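Long-range contacts in conserved exported protein (Bacteroides fragilis, PDB 3CLW), which is of uncharacterised detailed function but probably hydrolyses O-glycosidic bonds in carbohydrates: residues 72-77 with 129-134; 426-431 with 441-446. All coordinates share one frame; numbering follows the deposited sequence.

Contact 1: 72-77 with 129-134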
loop_
_atom_site.group_PDB
_atom_site.type_symbol
_atom_site.label_atom_id
_atom_site.label_comp_id
_atom_site.label_asym_id
_atom_site.label_seq_id
_atom_site.Cartn_x
_atom_site.Cartn_y
_atom_site.Cartn_z
ATOM N N ILE A 72 5.463 -12.405 -5.814
ATOM C CA ILE A 72 6.279 -13.426 -6.421
ATOM C C ILE A 72 6.184 -14.655 -5.518
ATOM O O ILE A 72 6.528 -14.609 -4.325
ATOM C CB ILE A 72 7.732 -12.936 -6.608
ATOM C CG1 ILE A 72 7.764 -11.708 -7.551
ATOM C CG2 ILE A 72 8.612 -14.046 -7.123
ATOM C CD1 ILE A 72 7.168 -11.936 -8.950
ATOM N N GLY A 73 5.664 -15.738 -6.086
ATOM C CA GLY A 73 5.426 -16.963 -5.342
ATOM C C GLY A 73 6.663 -17.737 -4.895
ATOM O O GLY A 73 7.728 -17.661 -5.502
ATOM N N ALA A 74 6.475 -18.537 -3.859
ATOM C CA ALA A 74 7.548 -19.233 -3.167
ATOM C C ALA A 74 7.305 -20.724 -3.333
ATOM O O ALA A 74 8.080 -21.545 -2.837
ATOM C CB ALA A 74 7.557 -18.831 -1.681
ATOM N N GLY A 75 6.208 -21.069 -4.023
ATOM C CA GLY A 75 5.933 -22.442 -4.415
ATOM C C GLY A 75 5.242 -23.301 -3.374
ATOM O O GLY A 75 5.368 -24.522 -3.382
ATOM N N SER A 76 4.504 -22.687 -2.470
ATOM C CA SER A 76 3.728 -23.477 -1.547
ATOM C C SER A 76 2.657 -24.310 -2.302
ATOM O O SER A 76 2.147 -25.284 -1.782
ATOM C CB SER A 76 3.076 -22.584 -0.494
ATOM O OG SER A 76 2.357 -21.535 -1.085
ATOM N N TYR A 77 2.357 -23.935 -3.537
ATOM C CA TYR A 77 1.461 -24.720 -4.370
ATOM C C TYR A 77 2.126 -26.004 -4.883
ATOM O O TYR A 77 1.568 -27.088 -4.723
ATOM C CB TYR A 77 0.892 -23.890 -5.537
ATOM C CG TYR A 77 0.060 -24.727 -6.493
ATOM C CD1 TYR A 77 -1.285 -24.988 -6.220
ATOM C CD2 TYR A 77 0.621 -25.282 -7.656
ATOM C CE1 TYR A 77 -2.064 -25.753 -7.076
ATOM C CE2 TYR A 77 -0.138 -26.057 -8.505
ATOM C CZ TYR A 77 -1.504 -26.295 -8.209
ATOM O OH TYR A 77 -2.313 -27.070 -9.068
ATOM N N THR A 129 7.967 -10.774 -1.934
ATOM C CA THR A 129 7.918 -12.144 -1.468
ATOM C C THR A 129 7.576 -12.206 0.022
ATOM O O THR A 129 7.978 -11.327 0.836
ATOM C CB THR A 129 9.258 -12.894 -1.659
ATOM O OG1 THR A 129 10.358 -12.024 -1.305
ATOM C CG2 THR A 129 9.413 -13.375 -3.070
ATOM N N ASN A 130 6.821 -13.268 0.331
ATOM C CA ASN A 130 6.431 -13.688 1.647
ATOM C C ASN A 130 7.288 -14.844 2.152
ATOM O O ASN A 130 7.304 -15.152 3.342
ATOM C CB ASN A 130 4.983 -14.136 1.626
ATOM C CG ASN A 130 4.050 -12.986 1.630
ATOM O OD1 ASN A 130 4.366 -11.914 2.181
ATOM N ND2 ASN A 130 2.893 -13.169 1.003
ATOM N N SER A 131 8.000 -15.477 1.241
ATOM C CA SER A 131 8.949 -16.509 1.620
ATOM C C SER A 131 9.887 -16.682 0.451
ATOM O O SER A 131 9.540 -16.335 -0.703
ATOM C CB SER A 131 8.219 -17.840 1.952
ATOM O OG SER A 131 9.085 -18.975 1.932
ATOM N N ALA A 132 11.075 -17.200 0.753
ATOM C CA ALA A 132 12.001 -17.684 -0.253
ATOM C C ALA A 132 11.419 -18.984 -0.762
ATOM O O ALA A 132 10.604 -19.590 -0.080
ATOM C CB ALA A 132 13.407 -17.884 0.362
ATOM N N PRO A 133 11.810 -19.404 -1.975
ATOM C CA PRO A 133 11.291 -20.662 -2.535
ATOM C C PRO A 133 11.414 -21.813 -1.538
ATOM O O PRO A 133 12.407 -21.879 -0.820
ATOM C CB PRO A 133 12.147 -20.877 -3.795
ATOM C CG PRO A 133 12.514 -19.491 -4.211
ATOM C CD PRO A 133 12.711 -18.712 -2.920
ATOM N N TYR A 134 10.393 -22.683 -1.468
ATOM C CA TYR A 134 10.378 -23.702 -0.419
ATOM C C TYR A 134 11.706 -24.475 -0.268
ATOM O O TYR A 134 12.136 -24.760 0.840
ATOM C CB TYR A 134 9.187 -24.657 -0.559
ATOM C CG TYR A 134 9.157 -25.459 -1.807
ATOM C CD1 TYR A 134 8.651 -24.914 -3.011
ATOM C CD2 TYR A 134 9.602 -26.769 -1.821
ATOM C CE1 TYR A 134 8.606 -25.651 -4.170
ATOM C CE2 TYR A 134 9.579 -27.510 -3.006
ATOM C CZ TYR A 134 9.076 -26.955 -4.159
ATOM O OH TYR A 134 9.022 -27.710 -5.336
HETATM O O HOH W 1 5.810 -15.117 -1.737
HETATM O O HOH W 2 9.999 -16.767 -3.476
#
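Tyr134 and Ala74 supply the single direct hydrogen bond between 72-77 and 129-134, two loops that follow the neighbouring parallel strands 68-71 and 125-128 of the TIM-barrel domain. Tyr134 N donates to Ala74 O over 2.9 Å, and the same oxygen receives a CA-H...O contact from Pro133 CA at 3.3 Å. The Tyr134 side chain leaves its backbone toward 72-77. CB stays 4.0 Å from Ala74 O; CG, set between the backbone N and the carbonyl carbon (chi1 62°), is a little farther off. CD1 comes closest, 3.3 Å from Gly75 O, while Ala74 O lies at the ring edge, near its plane. CE1 still borders Gly75 O, and the Tyr134 side chain also touches Asn79.

The Ala74 methyl packs against two successive carbonyl oxygens, its CB 3.3 Å from Ser131 O and 3.5 Å from Ala132 O, and touches Ser131 CB. Farther back, Thr129 CG2 lies 3.4 Å from Ile72 O and also touches Ile72 CB, while Thr129 OG1 bonds to Pro183 O. Two waters fill out the polar part: one donates to Ile72 O and accepts from Asn130 N, the other donates to both Gly73 O and Ser131 O. The loops are thus joined by backbone polar groups, through one direct bond and two water bridges, together with methyl contacts, and the waters supply donors to the buried carbonyls of Ile72, Gly73 and Ser131.

Contact 2: 426-431 with 441-446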
loop_
_atom_site.group_PDB
_atom_site.type_symbol
_atom_site.label_atom_id
_atom_site.label_comp_id
_atom_site.label_asym_id
_atom_site.label_seq_id
_atom_site.Cartn_x
_atom_site.Cartn_y
_atom_site.Cartn_z
ATOM N N SER A 426 -12.280 15.857 13.677
ATOM C CA SER A 426 -13.088 16.901 13.050
ATOM C C SER A 426 -12.803 17.053 11.551
ATOM O O SER A 426 -13.495 16.444 10.734
ATOM C CB SER A 426 -12.964 18.238 13.806
ATOM O OG SER A 426 -11.635 18.742 13.817
ATOM N N LEU A 427 -11.791 17.842 11.189
ATOM C CA LEU A 427 -11.561 18.198 9.801
ATOM C C LEU A 427 -10.074 18.112 9.396
ATOM O O LEU A 427 -9.213 18.806 9.977
ATOM C CB LEU A 427 -12.122 19.587 9.527
ATOM C CG LEU A 427 -11.965 20.118 8.104
ATOM C CD1 LEU A 427 -13.023 19.530 7.158
ATOM C CD2 LEU A 427 -12.023 21.628 8.084
ATOM N N MET A 428 -9.795 17.262 8.402
ATOM C CA MET A 428 -8.434 17.000 7.914
ATOM C C MET A 428 -8.347 17.438 6.465
ATOM O O MET A 428 -9.221 17.131 5.655
ATOM C CB MET A 428 -8.077 15.511 8.046
ATOM C CG MET A 428 -7.855 15.004 9.485
ATOM S SD MET A 428 -7.846 13.201 9.619
ATOM C CE MET A 428 -9.584 12.941 9.857
ATOM N N ILE A 429 -7.298 18.173 6.128
ATOM C CA ILE A 429 -7.176 18.694 4.802
ATOM C C ILE A 429 -5.708 18.881 4.460
ATOM O O ILE A 429 -4.909 19.257 5.316
ATOM C CB ILE A 429 -8.060 19.962 4.631
ATOM C CG1 ILE A 429 -7.852 20.622 3.266
ATOM C CG2 ILE A 429 -7.772 20.926 5.713
ATOM C CD1 ILE A 429 -8.923 21.638 2.931
ATOM N N SER A 430 -5.372 18.571 3.202
ATOM C CA SER A 430 -3.992 18.561 2.700
ATOM C C SER A 430 -4.036 18.942 1.235
ATOM O O SER A 430 -5.072 18.788 0.598
ATOM C CB SER A 430 -3.346 17.164 2.880
ATOM O OG SER A 430 -4.118 16.128 2.252
ATOM N N SER A 431 -2.922 19.450 0.706
ATOM C CA SER A 431 -2.850 19.872 -0.693
ATOM C C SER A 431 -1.595 19.393 -1.399
ATOM O O SER A 431 -0.594 19.108 -0.748
ATOM C CB SER A 431 -2.975 21.397 -0.810
ATOM O OG SER A 431 -4.189 21.844 -0.247
ATOM N N VAL A 441 -7.633 17.749 -0.571
ATOM C CA VAL A 441 -8.519 16.685 -0.126
ATOM C C VAL A 441 -8.880 16.959 1.313
ATOM O O VAL A 441 -8.001 17.029 2.173
ATOM C CB VAL A 441 -7.882 15.267 -0.276
ATOM C CG1 VAL A 441 -8.854 14.183 0.144
ATOM C CG2 VAL A 441 -7.415 15.017 -1.700
ATOM N N ALA A 442 -10.173 17.130 1.550
ATOM C CA ALA A 442 -10.712 17.506 2.836
ATOM C C ALA A 442 -11.566 16.401 3.395
ATOM O O ALA A 442 -12.500 15.931 2.743
ATOM C CB ALA A 442 -11.528 18.789 2.712
ATOM N N ILE A 443 -11.246 15.967 4.602
ATOM C CA ILE A 443 -12.096 14.991 5.277
ATOM C C ILE A 443 -12.895 15.678 6.345
ATOM O O ILE A 443 -12.313 16.261 7.268
ATOM C CB ILE A 443 -11.290 13.849 5.948
ATOM C CG1 ILE A 443 -10.303 13.233 4.956
ATOM C CG2 ILE A 443 -12.248 12.797 6.555
ATOM C CD1 ILE A 443 -9.268 12.348 5.618
ATOM N N ASN A 444 -14.224 15.589 6.227
ATOM C CA ASN A 444 -15.116 16.027 7.286
ATOM C C ASN A 444 -15.538 14.850 8.170
ATOM O O ASN A 444 -16.518 14.136 7.883
ATOM C CB ASN A 444 -16.334 16.770 6.730
ATOM C CG ASN A 444 -17.166 17.433 7.835
ATOM O OD1 ASN A 444 -16.964 17.178 9.020
ATOM N ND2 ASN A 444 -18.098 18.278 7.443
ATOM N N TYR A 445 -14.792 14.671 9.262
ATOM C CA TYR A 445 -14.948 13.498 10.117
ATOM C C TYR A 445 -16.076 13.708 11.103
ATOM O O TYR A 445 -16.547 12.749 11.715
ATOM C CB TYR A 445 -13.643 13.193 10.863
ATOM C CG TYR A 445 -13.474 11.736 11.209
ATOM C CD1 TYR A 445 -12.997 10.833 10.257
ATOM C CD2 TYR A 445 -13.802 11.253 12.476
ATOM C CE1 TYR A 445 -12.836 9.498 10.546
ATOM C CE2 TYR A 445 -13.670 9.904 12.776
ATOM C CZ TYR A 445 -13.167 9.031 11.798
ATOM O OH TYR A 445 -13.013 7.687 12.062
ATOM N N SER A 446 -16.494 14.967 11.267
ATOM C CA SER A 446 -17.507 15.337 12.258
ATOM C C SER A 446 -18.898 15.008 11.736
ATOM O O SER A 446 -19.079 14.733 10.539
ATOM C CB SER A 446 -17.432 16.839 12.561
ATOM O OG SER A 446 -18.049 17.583 11.516
HETATM O O HOH W 3 -6.162 15.237 3.313
#
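Strands 427-431 and 441-444 run antiparallel, their axes 175° apart in direction and 4.5 Å apart at closest approach. They are the two arms of a beta hairpin, with Met428-Ile443 and Ser430-Val441 as hydrogen-bonded pairs and Leu427-Asn444 and Ile429-Ala442 as non-hydrogen-bonded ones. In the Met428-Ile443 pair, Ile443 N donates to Met428 O at 2.6 Å with an angle of 168° at the hydrogen, and Met428 N returns a bond to Ile443 O. Past Leu427-Asn444 the strand pairing ends and the chain continues as loop, where Tyr445 N bonds to Ser426 O and Ser446 N adds a weak bond to the same oxygen.

Side chains alternate between two faces. On that of Met428, Ser430, Val441 and Ile443, Met428 CB packs against Ile443 CD1 at 4.2 Å. The Met428 chain then bends at its last torsion (chi3 -88°), bringing CE to 4.0 Å from Tyr445 CD1; the two side chains lie alongside each other, pointing the same way. Helices 328-347 and 391-400 pack on this face, and Tyr445 OH reaches Glu321. Across the sheet, Ile429 extends CG1 anti to its own N and sets CD1 3.9 Å from Ala442 CB, while Leu427 CD1 lies over the backbone of Ile443. A water hydrogen-bonded to Ser430 OG donates to Val441 O, and Ser430 OG is also bonded to Tyr432 OH. Beyond the strand, Ser446 OG donates to Asn444 OD1 at 2.8 Å, in the carbonyl plane on a lone pair.

In the fold
Contact 1 closes before contact 2 opens along the chain, and the two lie on opposite sides of its centre, with centres 41 Å apart and nearest atoms about 28 Å apart. Contact 1 lies at the C-terminal ends of two adjacent barrel strands, beside helix 157-173. Contact 2 belongs to a hairpin of the antiparallel region late in the chain, flanked by strands 408-414 and 490-495. The helices found against each differ, 391-400 and 328-347 lying beside contact 2; helix 328-347, which precedes barrel strand 353-356, ties contact 2 to the barrel side. The contacts thus sample two different parts of the protein, loop joining in the barrel and strand pairing in the beta region packed against it.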